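Local coordinates for DUF5642 domain-containing protein (Mycobacterium smegmatis, PDB 4TMD) that is of unknown function but, as a mycobacterial protein of the Mog1p/PsbP clan with a probable lipoprotein signal, probably acts outside the cytoplasm, at residues F47-A50 with D51-K54; K9-Q12 with L13-S16. All blocks are in the same frame, centred on the assembly; numbering follows the deposited sequence.

Contact 1: F47-A50 with D51-K54; sequences FEPA and DCAK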
ATOM      1  N   PHE A  47      12.664 -18.374  -1.886  1.00 33.10           N
ATOM      2  CA  PHE A  47      11.503 -17.954  -2.672  1.00 32.09           C
ATOM      3  C   PHE A  47      11.061 -18.967  -3.715  1.00 34.15           C
ATOM      4  O   PHE A  47      11.870 -19.706  -4.266  1.00 33.04           O
ATOM      5  CB  PHE A  47      11.795 -16.624  -3.370  1.00 21.99           C
ATOM      6  CG  PHE A  47      12.015 -15.485  -2.427  1.00 29.87           C
ATOM      7  CD1 PHE A  47      10.941 -14.873  -1.798  1.00 36.23           C
ATOM      8  CD2 PHE A  47      13.285 -15.023  -2.166  1.00 37.55           C
ATOM      9  CE1 PHE A  47      11.136 -13.829  -0.923  1.00 27.04           C
ATOM     10  CE2 PHE A  47      13.484 -13.972  -1.298  1.00 35.15           C
ATOM     11  CZ  PHE A  47      12.407 -13.373  -0.675  1.00 38.42           C
ATOM     12  N   GLU A  48       9.765 -18.974  -3.995  1.00 23.71           N
ATOM     13  CA  GLU A  48       9.188 -19.826  -5.015  1.00 29.31           C
ATOM     14  C   GLU A  48       8.025 -19.103  -5.682  1.00 38.04           C
ATOM     15  O   GLU A  48       7.062 -18.749  -5.012  1.00 32.16           O
ATOM     16  CB  GLU A  48       8.708 -21.144  -4.414  1.00 37.33           C
ATOM     17  CG  GLU A  48       7.923 -22.022  -5.381  1.00 42.37           C
ATOM     18  CD  GLU A  48       7.416 -23.299  -4.725  1.00 67.52           C
ATOM     19  OE1 GLU A  48       6.370 -23.237  -4.040  1.00 66.77           O
ATOM     20  OE2 GLU A  48       8.065 -24.358  -4.887  1.00 70.49           O
ATOM     21  N   PRO A  49       8.115 -18.855  -6.997  1.00 32.94           N
ATOM     22  CA  PRO A  49       9.261 -19.090  -7.880  1.00 33.02           C
ATOM     23  C   PRO A  49      10.472 -18.248  -7.495  1.00 35.86           C
ATOM     24  O   PRO A  49      10.316 -17.061  -7.219  1.00 32.51           O
ATOM     25  CB  PRO A  49       8.734 -18.671  -9.252  1.00 28.24           C
ATOM     26  CG  PRO A  49       7.255 -18.764  -9.143  1.00 33.50           C
ATOM     27  CD  PRO A  49       6.940 -18.372  -7.739  1.00 32.17           C
ATOM     28  N   ALA A  50      11.655 -18.862  -7.482  1.00 36.14           N
ATOM     29  CA  ALA A  50      12.884 -18.191  -7.060  1.00 30.81           C
ATOM     30  C   ALA A  50      13.169 -16.930  -7.864  1.00 26.29           C
ATOM     31  O   ALA A  50      13.725 -15.969  -7.334  1.00 30.15           O
ATOM     32  CB  ALA A  50      14.062 -19.147  -7.159  1.00 44.45           C
ATOM     33  N   ASP A  51      12.777 -16.922  -9.135  1.00 31.73           N
ATOM     34  CA  ASP A  51      13.027 -15.761  -9.987  1.00 40.99           C
ATOM     35  C   ASP A  51      12.093 -14.602  -9.640  1.00 35.38           C
ATOM     36  O   ASP A  51      12.288 -13.474 -10.094  1.00 41.98           O
ATOM     37  CB  ASP A  51      12.891 -16.135 -11.471  1.00 45.18           C
ATOM     38  CG  ASP A  51      11.587 -16.863 -11.786  1.00 58.89           C
ATOM     39  OD1 ASP A  51      10.602 -16.696 -11.035  1.00 61.26           O
ATOM     40  OD2 ASP A  51      11.544 -17.601 -12.797  1.00 58.35           O
ATOM     41  N   CYS A  52      11.085 -14.885  -8.823  1.00 31.41           N
ATOM     42  CA  CYS A  52      10.094 -13.883  -8.454  1.00 29.24           C
ATOM     43  C   CYS A  52      10.434 -13.204  -7.136  1.00 30.72           C
ATOM     44  O   CYS A  52       9.591 -12.526  -6.555  1.00 31.23           O
ATOM     45  CB  CYS A  52       8.709 -14.520  -8.368  1.00 26.99           C
ATOM     46  SG  CYS A  52       7.957 -14.986  -9.948  1.00 39.95           S
ATOM     47  N   ALA A  53      11.674 -13.361  -6.680  1.00 25.19           N
ATOM     48  CA  ALA A  53      12.067 -12.888  -5.357  1.00 26.56           C
ATOM     49  C   ALA A  53      11.864 -11.381  -5.159  1.00 32.95           C
ATOM     50  O   ALA A  53      11.421 -10.936  -4.094  1.00 34.48           O
ATOM     51  CB  ALA A  53      13.509 -13.255  -5.093  1.00 33.29           C
ATOM     52  N   LYS A  54      12.200 -10.599  -6.179  1.00 29.16           N
ATOM     53  CA  LYS A  54      12.068  -9.147  -6.116  1.00 35.79           C
ATOM     54  C   LYS A  54      10.623  -8.718  -5.831  1.00 31.97           C
ATOM     55  O   LYS A  54      10.378  -7.788  -5.073  1.00 31.15           O
ATOM     56  CB  LYS A  54      12.551  -8.511  -7.427  1.00 36.49           C
ATOM     57  CG  LYS A  54      12.326  -7.011  -7.517  1.00 43.87           C
ATOM     58  CD  LYS A  54      12.910  -6.409  -8.792  1.00 49.76           C
ATOM     59  CE  LYS A  54      11.936  -6.485  -9.967  1.00 53.93           C
ATOM     60  NZ  LYS A  54      12.429  -5.726 -11.165  1.00 54.21           N
TER

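Contact 2: K9-Q12 with L13-S16; sequences KVAQ and LKSS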
ATOM      1  N   LYS A   9      -4.050  17.153  -0.519  1.00 18.04           N
ATOM      2  CA  LYS A   9      -5.485  16.975  -0.666  1.00 18.42           C
ATOM      3  C   LYS A   9      -5.958  15.583  -0.231  1.00 21.96           C
ATOM      4  O   LYS A   9      -7.158  15.326  -0.287  1.00 18.90           O
ATOM      5  CB  LYS A   9      -5.911  17.263  -2.110  1.00 19.66           C
ATOM      6  CG  LYS A   9      -5.698  18.734  -2.531  1.00 19.66           C
ATOM      7  CD  LYS A   9      -6.294  19.012  -3.898  1.00 29.26           C
ATOM      8  CE  LYS A   9      -5.581  20.140  -4.603  1.00 39.90           C
ATOM      9  NZ  LYS A   9      -5.579  21.364  -3.763  1.00 42.01           N
ATOM     10  N   VAL A  10      -5.055  14.692   0.217  1.00 16.47           N
ATOM     11  CA  VAL A  10      -5.515  13.421   0.817  1.00 20.14           C
ATOM     12  C   VAL A  10      -6.331  13.665   2.070  1.00 17.12           C
ATOM     13  O   VAL A  10      -7.070  12.785   2.512  1.00 16.37           O
ATOM     14  CB  VAL A  10      -4.384  12.446   1.255  1.00 24.11           C
ATOM     15  CG1 VAL A  10      -3.793  11.746   0.090  1.00 28.06           C
ATOM     16  CG2 VAL A  10      -3.349  13.137   2.139  1.00 15.87           C
ATOM     17  N   ALA A  11      -6.165  14.851   2.654  1.00 20.04           N
ATOM     18  CA  ALA A  11      -6.937  15.259   3.832  1.00 20.63           C
ATOM     19  C   ALA A  11      -8.421  15.172   3.523  1.00 23.73           C
ATOM     20  O   ALA A  11      -9.220  14.886   4.398  1.00 22.64           O
ATOM     21  CB  ALA A  11      -6.557  16.678   4.270  1.00 19.72           C
ATOM     22  N   GLN A  12      -8.782  15.384   2.261  1.00 20.15           N
ATOM     23  CA  GLN A  12     -10.179  15.288   1.839  1.00 18.48           C
ATOM     24  C   GLN A  12     -10.835  13.947   2.182  1.00 23.25           C
ATOM     25  O   GLN A  12     -12.043  13.877   2.437  1.00 21.50           O
ATOM     26  CB  GLN A  12     -10.267  15.521   0.334  1.00 26.05           C
ATOM     27  CG  GLN A  12     -11.296  16.503  -0.096  1.00 17.88           C
ATOM     28  CD  GLN A  12     -11.265  16.711  -1.598  1.00 20.20           C
ATOM     29  OE1 GLN A  12     -10.588  17.599  -2.103  1.00 21.26           O
ATOM     30  NE2 GLN A  12     -11.995  15.879  -2.313  1.00 16.18           N
ATOM     31  N   LEU A  13     -10.039  12.878   2.185  1.00 17.57           N
ATOM     32  CA  LEU A  13     -10.585  11.537   2.370  1.00 16.57           C
ATOM     33  C   LEU A  13     -11.002  11.234   3.809  1.00 16.62           C
ATOM     34  O   LEU A  13     -11.548  10.175   4.089  1.00 19.24           O
ATOM     35  CB  LEU A  13      -9.578  10.490   1.878  1.00 20.45           C
ATOM     36  CG  LEU A  13      -9.798  10.102   0.399  1.00 21.64           C
ATOM     37  CD1 LEU A  13      -9.595  11.283  -0.549  1.00 19.80           C
ATOM     38  CD2 LEU A  13      -8.944   8.929  -0.013  1.00 26.96           C
ATOM     39  N   LYS A  14     -10.744  12.159   4.715  1.00 19.47           N
ATOM     40  CA  LYS A  14     -11.292  12.060   6.065  1.00 23.94           C
ATOM     41  C   LYS A  14     -12.792  11.884   6.008  1.00 28.79           C
ATOM     42  O   LYS A  14     -13.376  11.086   6.731  1.00 31.42           O
ATOM     43  CB  LYS A  14     -10.969  13.304   6.869  1.00 22.45           C
ATOM     44  CG  LYS A  14      -9.553  13.377   7.334  1.00 33.48           C
ATOM     45  CD  LYS A  14      -9.356  14.620   8.185  1.00 45.84           C
ATOM     46  CE  LYS A  14      -9.324  15.879   7.325  1.00 36.42           C
ATOM     47  NZ  LYS A  14      -8.838  17.081   8.066  1.00 51.08           N
ATOM     48  N   SER A  15     -13.414  12.633   5.111  1.00 28.07           N
ATOM     49  CA  SER A  15     -14.859  12.636   4.980  1.00 27.84           C
ATOM     50  C   SER A  15     -15.369  11.375   4.286  1.00 30.99           C
ATOM     51  O   SER A  15     -16.565  11.203   4.081  1.00 34.74           O
ATOM     52  CB  SER A  15     -15.297  13.894   4.230  1.00 30.20           C
ATOM     53  OG  SER A  15     -14.827  15.055   4.908  1.00 31.78           O
ATOM     54  N   SER A  16     -14.461  10.475   3.949  1.00 28.44           N
ATOM     55  CA  SER A  16     -14.853   9.227   3.322  1.00 19.05           C
ATOM     56  C   SER A  16     -15.176   8.150   4.373  1.00 33.41           C
ATOM     57  O   SER A  16     -15.608   7.056   4.026  1.00 29.50           O
ATOM     58  CB  SER A  16     -13.738   8.756   2.378  1.00 34.58           C
ATOM     59  OG  SER A  16     -14.109   7.611   1.635  1.00 48.97           O
TER

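Contact 1: F47-A50 with D51-K54
With chi1 at -64°, CG of Phe47 lies opposite the carbonyl carbon and beside the backbone N, and the ring reaches forward to Ala53, one face over the start of the following helix. Ala53 CA sits 3.9 Å above the plane of the Phe47 ring, displaced from its centre toward the rim, while CD2 of Phe47 presses on Ala53 CB at 3.4 Å. A similar first torsion in Cys52 (chi1 -72°) swings its sulfur against the ring of Pro49, SG resting 3.8 Å from CB and 3.9 Å from CG of that proline. Between these two apolar touches the backbone reverses direction. The peptide bond from Glu48 to Pro49 is cis, kinking the chain just as the strand ends. The next four residues, Pro49 to Cys52, then form a type I beta turn, closed by the hydrogen bond from Cys52 N to Pro49 O (2.8 Å, N-H...O angle 152°). One residue further on, Ala53 N reaches Ala50 O at 3.4 Å in a weak bond, and this second turn leads into the helix. Asp51 points its carboxylate back across the turn, with OD1 3.3 Å from Pro49 CB, a van der Waals touch beside the proline ring. The whole is a strand-to-helix corner at the surface, joining strand 46-48 to helix 53-56. Cys52 is buried and its SG is linked by a disulfide to Cys101, tying the corner to the chain just ahead of strand 103-107. That strand flanks 46-48 in antiparallel fashion: Glu48 shares backbone hydrogen bonds with Lys105, while Phe47 leans on Phe106 and Cys52 on Val104.

Contact 2: K9-Q12 with L13-S16
Val10 begins the contact through its carbonyl oxygen, which receives Leu13 N at 3.0 Å; a second bond to the same oxygen comes from Thr72 OG1 on strand 67-76. The Val10 side chain itself is buried against Ala70 and Ala85. Ala11 O is next: Lys14 N meets it at 3.1 Å in a nearly straight bond (N-H...O angle 164°). The Lys14 side chain also doubles back over this carbonyl, with CG 3.3 Å and CE 3.1 Å from Ala11 O. A bend at chi3 (-74°) folds the chain in this way, and its ammonium group goes on to a salt bridge with Glu25 of strand 22-30. Gln12 completes the series, its O taking Ser15 N at 3.3 Å, while its side chain runs outward from the helix. Leu13 lies with CB 3.5 Å from Val10 O and sends its branches inward, packing on Leu185, Ala189 and Ala192 of helix 179-194 and on Val83. Each of the three bonds spans three residues, the mark of a 3-10 helix. The chemistry is thus backbone-led: main-chain bonds shape the coil, Val10 and Leu13 bury one flank, and Lys14 goes on to Glu25, while its partly positive CE probably favours the Ala11 carbonyl oxygen electrostatically.

In the fold
Contacts 1 and 2 are separate local structures, a strand-to-helix corner and a 3-10 helix, on opposite sides of the chain's centre, about 37 Å apart between centres and about 25 Å between nearest atoms. They come in series, 9-16 preceding 47-54. Contact 1 forms the end of edge strand 46-48 and the turn that follows, whereas contact 2 packs on strands 22-30, 67-76 and 79-88, at the other end of the sheet, with helix 179-194 alongside. A disulfide ties contact 1 to the chain just ahead of strand 103-107; contact 2 is held to its surroundings by buried apolar packing and by Lys14 reaching Glu25. No active site or ligand is known for this protein, so both are best read as structural parts of the fold.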